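Side-chain contacts in Lysine/ornithine decarboxylase (Selenomonas ruminantium, PDB 5GJO), which decarboxylates L-lysine and L-ornithine with similar efficiency, using pyridoxal 5'-phosphate as cofactor, to give cadaverine and putrescine: residues Pro119-Ile122 with Asp123-Ala126; Leu286-Ile290 with Tyr291-Ser295; Val329-Arg332 with Asp333-Ala336. The protein carries 2 engineered substitutions. All coordinates share one frame; numbering follows the deposited sequence.

Contact 1. Residues Pro119-Ile122 with Asp123-Ala126; sequences PSEI and DKMA
Glu-121 and Lys-124 form a salt bridge at the start of helix 122-128: Lys-124 NZ lies 3.0 Å from Glu-121 OE1, on the syn side of the carboxylate but 31° out of its plane. The glutamate sends CG anti to its backbone N (chi1 -164°) and then bends at chi2, which brings the carboxylate round to the lysine; the long lysine chain bends in turn at chi3. Both charges have further partners. Lys-98 makes a salt bridge to Glu-121 OE2, and Lys-124 NZ also donates to the backbone oxygens of Lys-98 and of Ile-273 of the second subunit. With a different lysine at each oxygen, the buried carboxylate probably stays ionised. An alanine in place of Glu-121 is likely to leave both ammonium groups without their carboxylate mate and to open a gap beside Met-125.

The main chain begins its helical bonds here. Met-125 N donates to Glu-121 O at 3.2 Å, and Ala-126 N to Ile-122 O at 2.9 Å. Two residues earlier a water bridges the i to i+4 pair, donating to Pro-119 O and accepting from Asp-123 N, each at 2.8 Å.

Packing completes the contact. Met-125 CE rests 3.9 Å from Glu-121 CG, the two chains crossing at about a right angle. Flexible Met-125 and branched Ile-122 both reach Phe-116, while Ile-122 also meets Ala-166 on helix 160-169. The arrangement is the first turn of a helix following strand 113-116, a strand-helix step of the PLP-binding TIM barrel, here placed against the second subunit.

Contact 2. Residues Leu286-Ile290 with Tyr291-Ser295; sequences LDEGI and YGCFS
Glu-288 reaches past Gly-292 to the backbone N of Cys-293. Its CB sets off toward residues 291-295, with CG anti to the backbone N (chi1 -171°). Glu-288 CG lies 4.2 Å from Phe-294 CD2, where the glutamate chain passes obliquely by the ring. A bend at chi2 then carries the carboxylate to Cys-293 N, from which Glu-288 OE1 accepts a nearly straight bond of 2.7 Å on its anti side, 25° out of the carboxylate plane. Glu-288 OE1 is also 3.4 Å from Gly-292 CA, where a side chain would collide with it; glycine suits the place.

Gly-289 O takes two N-H groups: Gly-292 N at 2.8 Å, closing a type I turn, and Phe-294 N at 3.2 Å. They arrive from opposite faces of the carbonyl plane, while the Phe-294 ring turns its edge to this oxygen. Within the turn, Tyr-291 bonds through OH to Asp-325 and stacks on Tyr-299 of the second subunit; its side chain is about 8 Å from the bound PLP and from that of Cys-324, by similarity the proton donor.

In this irregular buried loop a carboxylate and a carbonyl thus satisfy the amides; Glu-288 O is buried with no partner in the model.

Contact 3. Residues Val329-Arg332 with Asp333-Ala336; sequences VLYR and DFMA
Tyr-331 and Phe-334 make the close-packed half of this corner, their side chains lying side by side and pointing the same way. Contact begins at the roots, with Tyr-331 CB 4.1 Å from Phe-334 CB, and continues along the rings, where Tyr-331 CD2 is 4.0 Å from Phe-334 CD2. The ring planes are inclined at 64°, an oblique pairing. Different first torsions bring this about: Tyr-331 CG stands beside its backbone N (chi1 -57°), whereas Phe-334 CG is anti to its own, and the turn of the chain between them makes the two rings neighbours. Large flat side chains suit the inner side of the corner, and the tyrosine adds a hydroxyl that bonds to Tyr-304 O.

The other half is looser and exposed. Arg-332 extends away from Asp-333 and lays one guanidinium face on Val-329, whose CG1 sits 3.5 Å above its centre. Opposite charges do not join here, since Arg-332 NE and Asp-333 OD2 are 6.7 Å apart; Asp-333 OD1 bonds instead to Gln-281. Asp-333 takes a left-handed backbone conformation, which brings Asp-333 CB to 3.2 Å from Arg-332 O; glycine is usual at this bulge position, but aspartate tolerates it better than most residues.

Two irregularities bend strand 329-336 against its hairpin partner 315-320. Leu-330 and Tyr-331 face Phe-319 in a classic beta bulge, and Asp-333 and Phe-334 face Ser-317 in a G1 bulge. Both aromatic side chains touch Leu-306 on strand 306-307, and Tyr-331 also meets Phe-294 in the loop before helix 296-299.

How the contacts relate
Contact 1 belongs to the PLP-binding barrel, whereas contacts 2 and 3 lie with the mixed sheet; the centre of contact 1 is about 39 Å from that of contact 2 and about 49 Å from that of contact 3. Contact 2 is the buried one and the others are only partly so. Contacts 2 and 3 touch through Leu-330, which packs on Ile-290 and Phe-294, and through Tyr-331, which packs on Phe-294, so the loop leans on the hairpin strand. Their chemistry follows their place: paired charges at a helix start beside the subunit interface, a carboxylate serving backbone amides in the interior, and aromatic packing under a polar corner. Contacts 1 and 2 meet the second subunit; contact 3 does not.

Contact 1. Residues Pro119-Ile122 with Asp123-Ala126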
loop_
_atom_site.group_PDB
_atom_site.type_symbol
_atom_site.label_atom_id
_atom_site.label_comp_id
_atom_site.label_asym_id
_atom_site.label_seq_id
_atom_site.Cartn_x
_atom_site.Cartn_y
_atom_site.Cartn_z
ATOM N N PRO A 119 -7.720 -12.207 -26.858
ATOM C CA PRO A 119 -8.963 -12.067 -27.660
ATOM C C PRO A 119 -10.155 -11.631 -26.849
ATOM O O PRO A 119 -11.045 -10.970 -27.386
ATOM C CB PRO A 119 -9.144 -13.479 -28.252
ATOM C CG PRO A 119 -8.213 -14.378 -27.564
ATOM C CD PRO A 119 -7.128 -13.576 -26.902
ATOM N N SER A 120 -10.163 -11.890 -25.532
ATOM C CA SER A 120 -11.277 -11.490 -24.701
ATOM C C SER A 120 -11.439 -9.964 -24.518
ATOM O O SER A 120 -12.432 -9.490 -24.038
ATOM C CB SER A 120 -11.194 -12.186 -23.378
ATOM O OG SER A 120 -10.189 -11.683 -22.474
ATOM N N GLU A 121 -10.410 -9.214 -24.890
ATOM C CA GLU A 121 -10.413 -7.750 -24.807
ATOM C C GLU A 121 -11.085 -7.048 -25.991
ATOM O O GLU A 121 -11.478 -5.908 -25.911
ATOM C CB GLU A 121 -8.985 -7.240 -24.685
ATOM C CG GLU A 121 -8.865 -5.795 -24.199
ATOM C CD GLU A 121 -9.243 -5.593 -22.744
ATOM O OE1 GLU A 121 -9.550 -6.584 -22.073
ATOM O OE2 GLU A 121 -9.234 -4.445 -22.286
ATOM N N ILE A 122 -11.178 -7.754 -27.105
ATOM C CA ILE A 122 -11.545 -7.118 -28.373
ATOM C C ILE A 122 -12.984 -6.627 -28.307
ATOM O O ILE A 122 -13.286 -5.441 -28.621
ATOM C CB ILE A 122 -11.350 -8.097 -29.527
ATOM C CG1 ILE A 122 -9.876 -8.385 -29.754
ATOM C CG2 ILE A 122 -12.012 -7.529 -30.842
ATOM C CD1 ILE A 122 -9.575 -9.478 -30.775
ATOM N N ASP A 123 -13.916 -7.508 -27.940
ATOM C CA ASP A 123 -15.330 -7.061 -27.925
ATOM C C ASP A 123 -15.633 -5.913 -26.962
ATOM O O ASP A 123 -16.418 -5.017 -27.301
ATOM C CB ASP A 123 -16.307 -8.206 -27.710
ATOM C CG ASP A 123 -16.378 -9.150 -28.961
ATOM O OD1 ASP A 123 -15.790 -8.820 -30.037
ATOM O OD2 ASP A 123 -16.989 -10.256 -28.835
ATOM N N LYS A 124 -15.015 -5.904 -25.786
ATOM C CA LYS A 124 -15.111 -4.808 -24.814
ATOM C C LYS A 124 -14.669 -3.497 -25.485
ATOM O O LYS A 124 -15.368 -2.481 -25.333
ATOM C CB LYS A 124 -14.180 -5.047 -23.564
ATOM C CG LYS A 124 -14.572 -6.153 -22.632
ATOM C CD LYS A 124 -13.392 -6.674 -21.721
ATOM C CE LYS A 124 -12.777 -5.608 -20.901
ATOM N NZ LYS A 124 -11.645 -6.115 -20.024
ATOM N N MET A 125 -13.519 -3.496 -26.174
ATOM C CA MET A 125 -12.966 -2.291 -26.791
ATOM C C MET A 125 -13.869 -1.800 -27.971
ATOM O O MET A 125 -14.167 -0.596 -28.123
ATOM C CB MET A 125 -11.586 -2.514 -27.314
ATOM C CG MET A 125 -10.503 -2.695 -26.206
ATOM S SD MET A 125 -8.857 -2.732 -26.848
ATOM C CE MET A 125 -8.855 -4.247 -27.810
ATOM N N ALA A 126 -14.261 -2.749 -28.816
ATOM C CA ALA A 126 -15.078 -2.442 -29.994
ATOM C C ALA A 126 -16.431 -1.874 -29.603
ATOM O O ALA A 126 -16.954 -0.961 -30.283
ATOM C CB ALA A 126 -15.256 -3.713 -30.839
HETATM O O HOH W 1 -13.776 -10.278 -27.392
#

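Contact 2. Residues Leu286-Ile290 with Tyr291-Ser295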
loop_
_atom_site.group_PDB
_atom_site.type_symbol
_atom_site.label_atom_id
_atom_site.label_comp_id
_atom_site.label_asym_id
_atom_site.label_seq_id
_atom_site.Cartn_x
_atom_site.Cartn_y
_atom_site.Cartn_z
ATOM N N LEU A 286 11.437 6.855 12.241
ATOM C CA LEU A 286 11.115 7.995 11.349
ATOM C C LEU A 286 9.625 8.244 11.230
ATOM O O LEU A 286 8.891 7.365 11.539
ATOM C CB LEU A 286 11.681 7.744 9.924
ATOM C CG LEU A 286 13.197 7.415 9.920
ATOM C CD1 LEU A 286 13.620 7.157 8.489
ATOM C CD2 LEU A 286 13.950 8.586 10.505
ATOM N N ASP A 287 9.217 9.453 10.803
ATOM C CA ASP A 287 7.853 9.761 10.587
ATOM C C ASP A 287 7.272 9.385 9.233
ATOM O O ASP A 287 6.074 9.642 9.010
ATOM C CB ASP A 287 7.446 11.149 11.074
ATOM C CG ASP A 287 8.167 12.304 10.356
ATOM O OD1 ASP A 287 8.808 12.120 9.303
ATOM O OD2 ASP A 287 8.045 13.461 10.870
ATOM N N GLU A 288 8.034 8.695 8.432
ATOM C CA GLU A 288 7.598 8.064 7.216
ATOM C C GLU A 288 8.085 6.632 7.195
ATOM O O GLU A 288 9.213 6.355 7.597
ATOM C CB GLU A 288 8.038 8.823 5.964
ATOM C CG GLU A 288 7.428 8.328 4.642
ATOM C CD GLU A 288 5.975 8.719 4.381
ATOM O OE1 GLU A 288 5.514 8.434 3.260
ATOM O OE2 GLU A 288 5.316 9.360 5.275
ATOM N N GLY A 289 7.300 5.719 6.664
ATOM C CA GLY A 289 7.714 4.277 6.691
ATOM C C GLY A 289 7.149 3.456 5.519
ATOM O O GLY A 289 6.736 3.979 4.438
ATOM N N ILE A 290 7.106 2.151 5.750
ATOM C CA ILE A 290 6.831 1.156 4.723
ATOM C C ILE A 290 5.382 1.180 4.245
ATOM O O ILE A 290 5.102 0.696 3.137
ATOM C CB ILE A 290 7.253 -0.227 5.201
ATOM C CG1 ILE A 290 7.539 -1.131 3.991
ATOM C CG2 ILE A 290 6.172 -0.825 6.100
ATOM C CD1 ILE A 290 8.281 -2.379 4.321
ATOM N N TYR A 291 4.495 1.833 5.001
ATOM C CA TYR A 291 3.124 2.029 4.547
ATOM C C TYR A 291 2.917 3.366 3.861
ATOM O O TYR A 291 1.799 3.677 3.482
ATOM C CB TYR A 291 2.131 1.906 5.676
ATOM C CG TYR A 291 1.949 0.490 6.166
ATOM C CD1 TYR A 291 1.065 -0.348 5.521
ATOM C CD2 TYR A 291 2.626 0.004 7.304
ATOM C CE1 TYR A 291 0.875 -1.647 5.959
ATOM C CE2 TYR A 291 2.421 -1.339 7.729
ATOM C CZ TYR A 291 1.532 -2.107 7.058
ATOM O OH TYR A 291 1.248 -3.426 7.461
ATOM N N GLY A 292 4.002 4.131 3.730
ATOM C CA GLY A 292 3.992 5.366 2.940
ATOM C C GLY A 292 4.937 5.278 1.786
ATOM O O GLY A 292 4.851 4.351 1.010
ATOM N N CYS A 293 5.803 6.308 1.616
ATOM C CA CYS A 293 6.721 6.380 0.513
ATOM C C CYS A 293 7.707 5.196 0.425
ATOM O O CYS A 293 8.077 4.820 -0.675
ATOM C CB CYS A 293 7.517 7.685 0.484
ATOM S SG CYS A 293 6.310 8.999 0.134
ATOM N N PHE A 294 7.995 4.546 1.527
ATOM C CA PHE A 294 8.880 3.386 1.494
ATOM C C PHE A 294 8.161 2.115 1.132
ATOM O O PHE A 294 8.764 1.037 1.180
ATOM C CB PHE A 294 9.611 3.188 2.829
ATOM C CG PHE A 294 10.566 4.285 3.198
ATOM C CD1 PHE A 294 11.861 4.224 2.745
ATOM C CD2 PHE A 294 10.201 5.268 4.118
ATOM C CE1 PHE A 294 12.779 5.192 3.147
ATOM C CE2 PHE A 294 11.142 6.233 4.533
ATOM C CZ PHE A 294 12.403 6.178 4.019
ATOM N N SER A 295 6.876 2.196 0.742
ATOM C CA SER A 295 6.152 1.029 0.213
ATOM C C SER A 295 6.789 0.370 -0.978
ATOM O O SER A 295 6.616 -0.844 -1.162
ATOM C CB SER A 295 4.687 1.437 -0.175
ATOM O OG SER A 295 4.722 2.552 -1.110
#

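Contact 3. Residues Val329-Arg332 with Asp333-Ala336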
loop_
_atom_site.group_PDB
_atom_site.type_symbol
_atom_site.label_atom_id
_atom_site.label_comp_id
_atom_site.label_asym_id
_atom_site.label_seq_id
_atom_site.Cartn_x
_atom_site.Cartn_y
_atom_site.Cartn_z
ATOM N N VAL A 329 10.151 -1.938 9.153
ATOM C CA VAL A 329 11.575 -1.738 9.366
ATOM C C VAL A 329 12.190 -1.455 8.008
ATOM O O VAL A 329 12.001 -2.222 7.085
ATOM C CB VAL A 329 12.258 -2.975 9.988
ATOM C CG1 VAL A 329 13.732 -2.716 10.205
ATOM C CG2 VAL A 329 11.594 -3.364 11.296
ATOM N N LEU A 330 12.922 -0.354 7.909
ATOM C CA LEU A 330 13.298 0.173 6.605
ATOM C C LEU A 330 14.770 -0.212 6.264
ATOM O O LEU A 330 15.071 -0.553 5.104
ATOM C CB LEU A 330 13.202 1.670 6.691
ATOM C CG LEU A 330 11.849 2.193 7.181
ATOM C CD1 LEU A 330 11.827 3.692 7.284
ATOM C CD2 LEU A 330 10.764 1.670 6.263
ATOM N N TYR A 331 15.661 -0.029 7.223
ATOM C CA TYR A 331 17.106 -0.341 7.046
ATOM C C TYR A 331 17.609 -1.001 8.316
ATOM O O TYR A 331 17.228 -0.591 9.413
ATOM C CB TYR A 331 17.911 0.893 6.785
ATOM C CG TYR A 331 17.538 1.729 5.624
ATOM C CD1 TYR A 331 16.520 2.704 5.750
ATOM C CD2 TYR A 331 18.152 1.591 4.396
ATOM C CE1 TYR A 331 16.169 3.538 4.696
ATOM C CE2 TYR A 331 17.786 2.420 3.313
ATOM C CZ TYR A 331 16.745 3.351 3.477
ATOM O OH TYR A 331 16.337 4.187 2.487
ATOM N N ARG A 332 18.530 -1.974 8.128
ATOM C CA ARG A 332 19.252 -2.634 9.240
ATOM C C ARG A 332 20.759 -2.576 8.956
ATOM O O ARG A 332 21.193 -2.524 7.780
ATOM C CB ARG A 332 18.798 -4.092 9.343
ATOM C CG ARG A 332 17.348 -4.244 9.759
ATOM C CD ARG A 332 16.991 -5.726 9.800
ATOM N NE ARG A 332 15.655 -5.984 10.425
ATOM C CZ ARG A 332 14.549 -6.160 9.702
ATOM N NH1 ARG A 332 14.557 -6.064 8.347
ATOM N NH2 ARG A 332 13.393 -6.395 10.300
ATOM N N ASP A 333 21.539 -2.440 10.012
ATOM C CA ASP A 333 23.035 -2.409 9.895
ATOM C C ASP A 333 23.494 -1.318 8.980
ATOM O O ASP A 333 24.429 -1.451 8.236
ATOM C CB ASP A 333 23.556 -3.776 9.514
ATOM C CG ASP A 333 23.044 -4.849 10.431
ATOM O OD1 ASP A 333 23.335 -4.835 11.605
ATOM O OD2 ASP A 333 22.317 -5.732 9.998
ATOM N N PHE A 334 22.826 -0.171 9.071
ATOM C CA PHE A 334 23.094 0.979 8.209
ATOM C C PHE A 334 24.058 1.881 8.948
ATOM O O PHE A 334 23.793 2.269 10.073
ATOM C CB PHE A 334 21.748 1.720 7.901
ATOM C CG PHE A 334 21.910 2.910 6.992
ATOM C CD1 PHE A 334 22.375 4.123 7.494
ATOM C CD2 PHE A 334 21.747 2.737 5.618
ATOM C CE1 PHE A 334 22.578 5.220 6.643
ATOM C CE2 PHE A 334 21.919 3.845 4.747
ATOM C CZ PHE A 334 22.340 5.048 5.276
ATOM N N MET A 335 25.214 2.206 8.356
ATOM C CA MET A 335 26.186 3.054 9.047
ATOM C C MET A 335 25.687 4.515 9.152
ATOM O O MET A 335 25.527 5.185 8.119
ATOM C CB MET A 335 27.561 3.052 8.343
ATOM C CG MET A 335 28.278 1.757 8.461
ATOM S SD MET A 335 28.855 1.525 10.184
ATOM C CE MET A 335 30.040 2.783 10.335
ATOM N N ALA A 336 25.420 4.943 10.368
ATOM C CA ALA A 336 24.818 6.190 10.660
ATOM C C ALA A 336 25.493 6.870 11.837
ATOM O O ALA A 336 25.931 6.191 12.817
ATOM C CB ALA A 336 23.311 6.035 10.912
#